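Local coordinates for Nitrate/nitrite binding protein NrtA (Synechocystis sp., PDB 2G29) that binds nitrate as the solute-binding protein of the NrtABCD ABC transporter, which takes up nitrate and probably also nitrite, at residues A[43-54]-A[278-289]; A[112-120]-A[360-368]. All blocks are in the same frame, centred on the assembly; numbering follows the deposited sequence.

Interaction 1 of 2, residues A[43-54]-A[278-289]; sequences TDAAPLIIAKEK and EMCQILSKREWF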
loop_
_atom_site.group_PDB
_atom_site.type_symbol
_atom_site.label_atom_id
_atom_site.label_comp_id
_atom_site.label_asym_id
_atom_site.label_seq_id
_atom_site.Cartn_x
_atom_site.Cartn_y
_atom_site.Cartn_z
ATOM N N THR A 43 2.051 3.182 -8.832
ATOM C CA THR A 43 3.453 2.870 -9.044
ATOM C C THR A 43 3.905 1.671 -8.229
ATOM O O THR A 43 4.753 0.900 -8.699
ATOM C CB THR A 43 4.314 4.069 -8.722
ATOM O OG1 THR A 43 3.761 5.200 -9.392
ATOM C CG2 THR A 43 5.751 3.849 -9.250
ATOM N N ASP A 44 3.353 1.469 -7.031
ATOM C CA ASP A 44 3.786 0.329 -6.236
ATOM C C ASP A 44 3.289 -1.046 -6.726
ATOM O O ASP A 44 3.585 -2.078 -6.116
ATOM C CB ASP A 44 3.512 0.532 -4.734
ATOM C CG ASP A 44 2.103 0.989 -4.429
ATOM O OD1 ASP A 44 1.159 0.586 -5.107
ATOM O OD2 ASP A 44 1.975 1.727 -3.433
ATOM N N ALA A 45 2.590 -1.065 -7.856
ATOM C CA ALA A 45 2.219 -2.316 -8.521
ATOM C C ALA A 45 3.345 -2.677 -9.501
ATOM O O ALA A 45 3.319 -3.741 -10.096
ATOM C CB ALA A 45 0.923 -2.130 -9.306
ATOM N N ALA A 46 4.326 -1.773 -9.653
ATOM C CA ALA A 46 5.406 -2.009 -10.632
ATOM C C ALA A 46 6.032 -3.396 -10.627
ATOM O O ALA A 46 6.217 -3.978 -11.677
ATOM C CB ALA A 46 6.513 -0.960 -10.506
ATOM N N PRO A 47 6.359 -3.940 -9.461
ATOM C CA PRO A 47 6.970 -5.277 -9.466
ATOM C C PRO A 47 6.126 -6.331 -10.179
ATOM O O PRO A 47 6.666 -7.189 -10.881
ATOM C CB PRO A 47 7.168 -5.582 -7.977
ATOM C CG PRO A 47 6.253 -4.657 -7.267
ATOM C CD PRO A 47 6.240 -3.391 -8.100
ATOM N N LEU A 48 4.803 -6.297 -10.019
ATOM C CA LEU A 48 3.968 -7.294 -10.672
ATOM C C LEU A 48 3.910 -7.100 -12.196
ATOM O O LEU A 48 3.867 -8.086 -12.955
ATOM C CB LEU A 48 2.537 -7.288 -10.123
ATOM C CG LEU A 48 2.370 -7.681 -8.654
ATOM C CD1 LEU A 48 0.912 -8.039 -8.435
ATOM C CD2 LEU A 48 3.257 -8.866 -8.282
ATOM N N ILE A 49 3.934 -5.841 -12.630
ATOM C CA ILE A 49 3.872 -5.492 -14.052
ATOM C C ILE A 49 5.212 -5.783 -14.715
ATOM O O ILE A 49 5.247 -6.418 -15.779
ATOM C CB ILE A 49 3.468 -4.005 -14.188
ATOM C CG1 ILE A 49 1.971 -3.852 -13.849
ATOM C CG2 ILE A 49 3.709 -3.521 -15.615
ATOM C CD1 ILE A 49 1.527 -4.358 -12.516
ATOM N N ILE A 50 6.292 -5.348 -14.079
ATOM C CA ILE A 50 7.657 -5.586 -14.607
ATOM C C ILE A 50 7.932 -7.096 -14.651
ATOM O O ILE A 50 8.624 -7.592 -15.558
ATOM C CB ILE A 50 8.715 -4.850 -13.743
ATOM C CG1 ILE A 50 8.768 -3.374 -14.137
ATOM C CG2 ILE A 50 10.124 -5.433 -13.943
ATOM C CD1 ILE A 50 9.027 -3.128 -15.573
ATOM N N ALA A 51 7.412 -7.856 -13.706
ATOM C CA ALA A 51 7.641 -9.304 -13.765
ATOM C C ALA A 51 7.084 -9.870 -15.081
ATOM O O ALA A 51 7.604 -10.854 -15.601
ATOM C CB ALA A 51 7.000 -9.999 -12.583
ATOM N N LYS A 52 6.027 -9.270 -15.612
ATOM C CA LYS A 52 5.475 -9.723 -16.893
ATOM C C LYS A 52 6.293 -9.088 -18.034
ATOM O O LYS A 52 6.856 -9.797 -18.870
ATOM C CB LYS A 52 3.995 -9.314 -17.030
ATOM C CG LYS A 52 3.310 -9.820 -18.317
ATOM C CD LYS A 52 3.184 -11.334 -18.296
ATOM C CE LYS A 52 2.390 -11.846 -19.480
ATOM N NZ LYS A 52 2.189 -13.331 -19.381
ATOM N N GLU A 53 6.386 -7.762 -18.055
ATOM C CA GLU A 53 7.095 -7.068 -19.138
ATOM C C GLU A 53 8.557 -7.444 -19.356
ATOM O O GLU A 53 9.030 -7.438 -20.502
ATOM C CB GLU A 53 7.007 -5.554 -18.927
ATOM C CG GLU A 53 5.639 -4.948 -19.234
ATOM C CD GLU A 53 5.423 -4.658 -20.723
ATOM O OE1 GLU A 53 4.331 -4.193 -21.076
ATOM O OE2 GLU A 53 6.341 -4.888 -21.535
ATOM N N LYS A 54 9.276 -7.758 -18.280
ATOM C CA LYS A 54 10.695 -8.088 -18.402
ATOM C C LYS A 54 10.946 -9.581 -18.346
ATOM O O LYS A 54 12.095 -10.014 -18.186
ATOM C CB LYS A 54 11.538 -7.357 -17.350
ATOM C CG LYS A 54 11.375 -5.838 -17.353
ATOM C CD LYS A 54 11.711 -5.202 -18.690
ATOM C CE LYS A 54 13.186 -5.369 -19.007
ATOM N NZ LYS A 54 13.619 -4.701 -20.296
ATOM N N GLU A 278 13.063 3.525 -17.487
ATOM C CA GLU A 278 12.406 2.472 -18.212
ATOM C C GLU A 278 11.156 1.982 -17.482
ATOM O O GLU A 278 10.123 1.767 -18.109
ATOM C CB GLU A 278 13.375 1.315 -18.463
ATOM C CG GLU A 278 12.806 0.328 -19.443
ATOM C CD GLU A 278 13.681 -0.917 -19.653
ATOM O OE1 GLU A 278 14.845 -0.926 -19.217
ATOM O OE2 GLU A 278 13.164 -1.858 -20.263
ATOM N N MET A 279 11.241 1.833 -16.166
ATOM C CA MET A 279 10.081 1.389 -15.392
ATOM C C MET A 279 8.897 2.313 -15.633
ATOM O O MET A 279 7.806 1.866 -15.912
ATOM C CB MET A 279 10.426 1.386 -13.905
ATOM C CG MET A 279 9.300 0.862 -13.034
ATOM S SD MET A 279 9.666 0.937 -11.286
ATOM C CE MET A 279 9.328 2.671 -10.976
ATOM N N CYS A 280 9.136 3.608 -15.525
ATOM C CA CYS A 280 8.083 4.579 -15.693
ATOM C C CYS A 280 7.574 4.668 -17.129
ATOM O O CYS A 280 6.390 4.953 -17.354
ATOM C CB CYS A 280 8.543 5.930 -15.158
ATOM S SG CYS A 280 8.728 5.894 -13.322
ATOM N N GLN A 281 8.448 4.459 -18.115
ATOM C CA GLN A 281 7.949 4.448 -19.504
ATOM C C GLN A 281 6.955 3.295 -19.674
ATOM O O GLN A 281 5.920 3.430 -20.322
ATOM C CB GLN A 281 9.071 4.222 -20.502
ATOM C CG GLN A 281 10.051 5.355 -20.585
ATOM C CD GLN A 281 11.165 5.004 -21.557
ATOM O OE1 GLN A 281 11.684 3.889 -21.530
ATOM N NE2 GLN A 281 11.527 5.946 -22.424
ATOM N N ILE A 282 7.293 2.147 -19.086
ATOM C CA ILE A 282 6.437 0.977 -19.142
ATOM C C ILE A 282 5.121 1.250 -18.424
ATOM O O ILE A 282 4.060 1.045 -19.000
ATOM C CB ILE A 282 7.144 -0.246 -18.508
ATOM C CG1 ILE A 282 8.331 -0.691 -19.379
ATOM C CG2 ILE A 282 6.176 -1.425 -18.402
ATOM C CD1 ILE A 282 9.254 -1.730 -18.689
ATOM N N LEU A 283 5.187 1.764 -17.193
ATOM C CA LEU A 283 3.946 2.023 -16.466
ATOM C C LEU A 283 3.045 3.051 -17.163
ATOM O O LEU A 283 1.817 2.978 -17.096
ATOM C CB LEU A 283 4.269 2.509 -15.054
ATOM C CG LEU A 283 5.097 1.516 -14.216
ATOM C CD1 LEU A 283 5.403 2.102 -12.853
ATOM C CD2 LEU A 283 4.356 0.172 -14.091
ATOM N N SER A 284 3.663 4.009 -17.846
ATOM C CA SER A 284 2.920 5.064 -18.502
ATOM C C SER A 284 2.055 4.628 -19.686
ATOM O O SER A 284 1.045 5.249 -19.979
ATOM C CB SER A 284 3.916 6.159 -18.944
ATOM O OG SER A 284 3.260 7.184 -19.674
ATOM N N LYS A 285 2.470 3.544 -20.332
ATOM C CA LYS A 285 1.813 3.039 -21.533
ATOM C C LYS A 285 0.338 2.752 -21.372
ATOM O O LYS A 285 -0.156 2.438 -20.279
ATOM C CB LYS A 285 2.516 1.758 -22.039
ATOM C CG LYS A 285 4.014 1.911 -22.288
ATOM C CD LYS A 285 4.666 0.609 -22.777
ATOM C CE LYS A 285 6.205 0.721 -22.761
ATOM N NZ LYS A 285 6.899 -0.580 -23.082
ATOM N N ARG A 286 -0.375 2.852 -22.485
ATOM C CA ARG A 286 -1.805 2.594 -22.497
ATOM C C ARG A 286 -2.072 1.177 -22.008
ATOM O O ARG A 286 -3.136 0.898 -21.479
ATOM C CB ARG A 286 -2.340 2.762 -23.921
ATOM C CG ARG A 286 -3.786 2.313 -24.083
ATOM C CD ARG A 286 -4.724 3.184 -23.275
ATOM N NE ARG A 286 -6.109 3.073 -23.736
ATOM C CZ ARG A 286 -7.034 3.997 -23.500
ATOM N NH1 ARG A 286 -6.714 5.090 -22.818
ATOM N NH2 ARG A 286 -8.274 3.838 -23.945
ATOM N N GLU A 287 -1.092 0.291 -22.193
ATOM C CA GLU A 287 -1.211 -1.106 -21.775
ATOM C C GLU A 287 -1.358 -1.212 -20.250
ATOM O O GLU A 287 -1.989 -2.153 -19.732
ATOM C CB GLU A 287 0.038 -1.886 -22.226
ATOM C CG GLU A 287 -0.005 -3.420 -22.082
ATOM C CD GLU A 287 -0.913 -4.086 -23.106
ATOM O OE1 GLU A 287 -1.053 -3.533 -24.224
ATOM O OE2 GLU A 287 -1.465 -5.167 -22.806
ATOM N N TRP A 288 -0.806 -0.229 -19.536
ATOM C CA TRP A 288 -0.819 -0.240 -18.081
ATOM C C TRP A 288 -1.564 0.918 -17.392
ATOM O O TRP A 288 -2.765 0.813 -17.210
ATOM C CB TRP A 288 0.630 -0.358 -17.592
ATOM C CG TRP A 288 1.295 -1.623 -18.133
ATOM C CD1 TRP A 288 2.327 -1.687 -19.035
ATOM C CD2 TRP A 288 0.917 -2.982 -17.870
ATOM N NE1 TRP A 288 2.613 -3.003 -19.348
ATOM C CE2 TRP A 288 1.762 -3.813 -18.651
ATOM C CE3 TRP A 288 -0.048 -3.583 -17.045
ATOM C CZ2 TRP A 288 1.653 -5.207 -18.644
ATOM C CZ3 TRP A 288 -0.150 -4.982 -17.032
ATOM C CH2 TRP A 288 0.702 -5.774 -17.833
ATOM N N PHE A 289 -0.900 2.012 -17.022
ATOM C CA PHE A 289 -1.617 3.093 -16.328
ATOM C C PHE A 289 -2.276 4.111 -17.243
ATOM O O PHE A 289 -3.250 4.751 -16.834
ATOM C CB PHE A 289 -0.693 3.915 -15.405
ATOM C CG PHE A 289 -0.024 3.130 -14.303
ATOM C CD1 PHE A 289 0.922 3.761 -13.497
ATOM C CD2 PHE A 289 -0.304 1.783 -14.081
ATOM C CE1 PHE A 289 1.597 3.065 -12.474
ATOM C CE2 PHE A 289 0.364 1.089 -13.065
ATOM C CZ PHE A 289 1.307 1.737 -12.277
HETATM O O HOH W 1 16.215 -2.859 -19.995
#
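The indole of W288 lies against the side of helix 46-53 with I49 over one of its faces and E53 at its edge. The CG2 methyl of I49 sits over the five-membered ring, 3.7 Å from its centroid and only 15° off the normal, a CH-pi contact. That branch is directed at the ring because CG2 stands anti to the backbone N of I49, while CG1 reaches the benzo side. The opposite face of the indole carries E287 CG, near the rim. In the ring plane W288 NE1 donates to E53 OE1 at 2.7 Å, a nearly straight bond (166°) that meets the carboxylate on its anti side, ring and carboxylate planes being steeply inclined. A phenylalanine in place of W288 would probably leave E53 OE1 without its indole donor and its carboxylate freer to turn.

These residues belong to an α/β periplasmic binding protein of two domains, in which helix 46-53 follows the first strand, 36-39, and here meets helix 276-284, whose part 278-284 has its axis at 90° to that of 46-53. Where the helices cross, the packing is aliphatic. I282 and E53 run past each other in opposite directions, CG2 of I282 3.7 Å from CG of E53, and I282 CD1 meets I50 CD1 at 3.4 Å, tighter than usual for two methyls. A46, with no more than a methyl, admits both M279 SD, 3.8 Å from its CB, and L283 CD1. T43 CG2 lies across the ends of the same two side chains, and the T43 backbone N approaches the F289 ring.

At the solvent-facing end K54 and E278 reach for each other from opposite directions. K54 NZ forms a salt bridge to the syn side of E278 OE2 at 2.9 Å, and a water accepts from K54 NZ while donating to E278 OE1.

Interaction 2 of 2, residues A[112-120]-A[360-368]; sequences PTPMYILAR and KVNREDLWR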
loop_
_atom_site.group_PDB
_atom_site.type_symbol
_atom_site.label_atom_id
_atom_site.label_comp_id
_atom_site.label_asym_id
_atom_site.label_seq_id
_atom_site.Cartn_x
_atom_site.Cartn_y
_atom_site.Cartn_z
ATOM N N PRO A 112 -15.842 -15.168 4.350
ATOM C CA PRO A 112 -14.417 -15.106 4.717
ATOM C C PRO A 112 -13.677 -16.040 3.755
ATOM O O PRO A 112 -14.099 -17.195 3.544
ATOM C CB PRO A 112 -14.394 -15.599 6.163
ATOM C CG PRO A 112 -15.721 -16.504 6.245
ATOM C CD PRO A 112 -16.681 -15.631 5.477
ATOM N N THR A 113 -12.571 -15.551 3.184
ATOM C CA THR A 113 -11.807 -16.284 2.161
ATOM C C THR A 113 -10.351 -16.209 2.627
ATOM O O THR A 113 -9.751 -15.137 2.661
ATOM C CB THR A 113 -12.037 -15.568 0.796
ATOM O OG1 THR A 113 -13.455 -15.538 0.506
ATOM C CG2 THR A 113 -11.283 -16.273 -0.331
ATOM N N PRO A 114 -9.754 -17.356 2.945
ATOM C CA PRO A 114 -8.373 -17.270 3.442
ATOM C C PRO A 114 -7.324 -16.851 2.454
ATOM O O PRO A 114 -7.358 -17.250 1.279
ATOM C CB PRO A 114 -8.139 -18.634 4.091
ATOM C CG PRO A 114 -9.080 -19.573 3.266
ATOM C CD PRO A 114 -10.301 -18.723 2.948
ATOM N N MET A 115 -6.416 -16.008 2.932
ATOM C CA MET A 115 -5.337 -15.491 2.092
ATOM C C MET A 115 -3.999 -15.550 2.805
ATOM O O MET A 115 -3.934 -15.720 4.023
ATOM C CB MET A 115 -5.627 -14.016 1.713
ATOM C CG MET A 115 -6.785 -13.836 0.762
ATOM S SD MET A 115 -6.908 -12.161 0.108
ATOM C CE MET A 115 -5.382 -12.129 -0.955
ATOM N N TYR A 116 -2.928 -15.408 2.024
ATOM C CA TYR A 116 -1.576 -15.326 2.572
ATOM C C TYR A 116 -0.898 -14.070 2.028
ATOM O O TYR A 116 -1.237 -13.591 0.956
ATOM C CB TYR A 116 -0.693 -16.475 2.093
ATOM C CG TYR A 116 -1.035 -17.842 2.553
ATOM C CD1 TYR A 116 -1.311 -18.101 3.889
ATOM C CD2 TYR A 116 -1.054 -18.896 1.648
ATOM C CE1 TYR A 116 -1.621 -19.402 4.316
ATOM C CE2 TYR A 116 -1.330 -20.183 2.064
ATOM C CZ TYR A 116 -1.623 -20.423 3.396
ATOM O OH TYR A 116 -1.952 -21.687 3.849
ATOM N N ILE A 117 0.058 -13.550 2.793
ATOM C CA ILE A 117 0.897 -12.466 2.296
ATOM C C ILE A 117 2.255 -13.149 2.059
ATOM O O ILE A 117 2.879 -13.718 2.971
ATOM C CB ILE A 117 1.015 -11.313 3.297
ATOM C CG1 ILE A 117 -0.287 -10.527 3.305
ATOM C CG2 ILE A 117 2.227 -10.427 2.932
ATOM C CD1 ILE A 117 -0.264 -9.398 4.379
ATOM N N LEU A 118 2.688 -13.090 0.803
ATOM C CA LEU A 118 3.961 -13.723 0.392
ATOM C C LEU A 118 5.137 -12.766 0.422
ATOM O O LEU A 118 6.279 -13.201 0.574
ATOM C CB LEU A 118 3.844 -14.293 -1.017
ATOM C CG LEU A 118 2.690 -15.289 -1.192
ATOM C CD1 LEU A 118 2.700 -15.774 -2.659
ATOM C CD2 LEU A 118 2.797 -16.439 -0.222
ATOM N N ALA A 119 4.866 -11.472 0.286
ATOM C CA ALA A 119 5.911 -10.465 0.304
ATOM C C ALA A 119 5.285 -9.104 0.529
ATOM O O ALA A 119 4.062 -8.921 0.343
ATOM C CB ALA A 119 6.637 -10.459 -1.039
ATOM N N ARG A 120 6.115 -8.145 0.887
ATOM C CA ARG A 120 5.655 -6.751 0.974
ATOM C C ARG A 120 6.116 -6.225 -0.395
ATOM O O ARG A 120 7.292 -6.386 -0.756
ATOM C CB ARG A 120 6.367 -5.963 2.096
ATOM C CG ARG A 120 5.729 -4.609 2.424
ATOM C CD ARG A 120 4.427 -4.831 3.202
ATOM N NE ARG A 120 4.752 -5.458 4.484
ATOM C CZ ARG A 120 3.948 -6.261 5.198
ATOM N NH1 ARG A 120 2.702 -6.551 4.793
ATOM N NH2 ARG A 120 4.420 -6.874 6.289
ATOM N N LYS A 360 -0.870 -16.984 10.850
ATOM C CA LYS A 360 -1.546 -17.804 9.849
ATOM C C LYS A 360 -1.489 -17.171 8.453
ATOM O O LYS A 360 -1.231 -17.874 7.463
ATOM C CB LYS A 360 -3.017 -18.053 10.231
ATOM C CG LYS A 360 -3.807 -18.857 9.170
ATOM C CD LYS A 360 -5.163 -19.269 9.699
ATOM C CE LYS A 360 -6.074 -19.843 8.616
ATOM N NZ LYS A 360 -6.787 -18.725 7.893
ATOM N N VAL A 361 -1.704 -15.861 8.349
ATOM C CA VAL A 361 -1.706 -15.173 7.060
ATOM C C VAL A 361 -0.338 -14.790 6.496
ATOM O O VAL A 361 -0.106 -14.898 5.293
ATOM C CB VAL A 361 -2.592 -13.912 7.189
ATOM C CG1 VAL A 361 -2.522 -13.015 5.935
ATOM C CG2 VAL A 361 -4.032 -14.346 7.463
ATOM N N ASN A 362 0.548 -14.331 7.365
ATOM C CA ASN A 362 1.870 -13.899 6.938
ATOM C C ASN A 362 2.749 -15.102 6.614
ATOM O O ASN A 362 2.937 -15.977 7.451
ATOM C CB ASN A 362 2.505 -13.020 8.041
ATOM C CG ASN A 362 3.875 -12.520 7.659
ATOM O OD1 ASN A 362 4.828 -13.312 7.541
ATOM N ND2 ASN A 362 3.994 -11.205 7.455
ATOM N N ARG A 363 3.255 -15.139 5.376
ATOM C CA ARG A 363 4.101 -16.257 4.986
ATOM C C ARG A 363 5.535 -15.822 4.736
ATOM O O ARG A 363 6.123 -16.120 3.668
ATOM C CB ARG A 363 3.532 -16.968 3.750
ATOM C CG ARG A 363 2.142 -17.600 3.999
ATOM C CD ARG A 363 2.135 -18.517 5.216
ATOM N NE ARG A 363 3.079 -19.627 5.068
ATOM C CZ ARG A 363 2.841 -20.739 4.376
ATOM N NH1 ARG A 363 1.679 -20.933 3.768
ATOM N NH2 ARG A 363 3.809 -21.654 4.257
ATOM N N GLU A 364 6.095 -15.108 5.711
ATOM C CA GLU A 364 7.512 -14.706 5.631
ATOM C C GLU A 364 8.386 -15.964 5.484
ATOM O O GLU A 364 9.533 -15.859 5.020
ATOM C CB GLU A 364 7.907 -13.884 6.878
ATOM C CG GLU A 364 7.776 -14.633 8.226
ATOM C CD GLU A 364 8.966 -15.502 8.527
ATOM O OE1 GLU A 364 10.109 -15.066 8.278
ATOM O OE2 GLU A 364 8.755 -16.605 9.091
ATOM N N ASP A 365 7.882 -17.115 5.918
ATOM C CA ASP A 365 8.632 -18.372 5.764
ATOM C C ASP A 365 8.793 -18.688 4.269
ATOM O O ASP A 365 9.871 -19.110 3.847
ATOM C CB ASP A 365 7.948 -19.553 6.487
ATOM C CG ASP A 365 6.519 -19.813 6.007
ATOM O OD1 ASP A 365 5.718 -18.863 5.890
ATOM O OD2 ASP A 365 6.209 -21.002 5.765
ATOM N N LEU A 366 7.746 -18.497 3.468
ATOM C CA LEU A 366 7.835 -18.704 2.015
ATOM C C LEU A 366 8.784 -17.655 1.409
ATOM O O LEU A 366 9.525 -17.951 0.460
ATOM C CB LEU A 366 6.433 -18.613 1.374
ATOM C CG LEU A 366 5.475 -19.711 1.817
ATOM C CD1 LEU A 366 4.172 -19.638 1.059
ATOM C CD2 LEU A 366 6.143 -21.077 1.502
ATOM N N TRP A 367 8.787 -16.430 1.952
ATOM C CA TRP A 367 9.671 -15.408 1.438
ATOM C C TRP A 367 11.117 -15.822 1.663
ATOM O O TRP A 367 11.938 -15.741 0.735
ATOM C CB TRP A 367 9.354 -14.041 2.095
ATOM C CG TRP A 367 10.091 -12.862 1.475
ATOM C CD1 TRP A 367 9.574 -11.962 0.582
ATOM C CD2 TRP A 367 11.456 -12.454 1.709
ATOM N NE1 TRP A 367 10.518 -11.029 0.238
ATOM C CE2 TRP A 367 11.677 -11.296 0.922
ATOM C CE3 TRP A 367 12.505 -12.947 2.508
ATOM C CZ2 TRP A 367 12.911 -10.614 0.903
ATOM C CZ3 TRP A 367 13.735 -12.276 2.494
ATOM C CH2 TRP A 367 13.923 -11.115 1.695
ATOM N N ARG A 368 11.448 -16.270 2.877
ATOM C CA ARG A 368 12.827 -16.708 3.145
ATOM C C ARG A 368 13.224 -17.890 2.272
ATOM O O ARG A 368 14.383 -17.952 1.829
ATOM C CB ARG A 368 13.008 -17.059 4.627
ATOM C CG ARG A 368 13.110 -15.832 5.533
ATOM C CD ARG A 368 13.404 -16.257 6.993
ATOM N NE ARG A 368 12.225 -16.789 7.667
ATOM C CZ ARG A 368 12.124 -18.012 8.166
ATOM N NH1 ARG A 368 13.151 -18.871 8.079
ATOM N NH2 ARG A 368 10.987 -18.407 8.729
HETATM O O HOH W 2 -4.726 -17.904 5.745
#
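I117 and N362 form a single backbone bridge between strand 115-120, an outermost strand of a five-stranded mixed sheet in this α/β binding-protein fold, and the turn joining helices 354-361 and 364-373. Two main-chain hydrogen bonds make it: I117 N to V361 O at 2.8 Å, with the donor tilted from the carbonyl plane, and R363 N to I117 O, also 2.8 Å and in the carbonyl plane. N362 OD1 accepts from E364 N, an Asx turn at the start of the second helix.

A cation-pi contact joins R363 to Y116, whose side chains lie side by side and point the same way. R363 NH1 rides over one face of the phenol, 3.4 Å from CZ, with the guanidinium nearly perpendicular to the ring; the bend at chi2 lays CD over the same ring, off-centre, and the bend at chi3 carries the guanidinium on from there. D365 holds the group by a side-on salt bridge, NE to OD1 and NH2 to OD2, both on syn lone pairs, and L366 CD1 covers a guanidinium face. The Y116 hydroxyl is bonded to D250.

Among apolar groups, I117 CG1 faces V361 CG1, and L118 CD2 touches L366 CD1 at 3.7 Å. W367, its NE1 bonded to S328, turns an indole edge to A119 CB and to L118 O, a buried carbonyl with no hydrogen-bond partner in the model, 3.5 Å from W367 CD1.

Overall arrangement
Both contacts are largely buried, yet they hold different elements, and their centres lie 24 Å apart. Interaction 1 joins two helices, with methyl-to-methyl packing in its interior and charged groups toward its outer end; the side chain of T43 is about 7 Å from G211, which binds nitrate. Interaction 2 joins an edge strand to the turn between helices 354-361 and 364-373, so main-chain bonds carry its middle and a cation-pi pair flanks them. Aromatic rings serve unlike ends: one takes a methyl on its face, another a guanidinium. A shared link is K240, a nitrate ligand that salt-bridges D44 and belongs to strand 240-245, the sheet neighbour of 115-120.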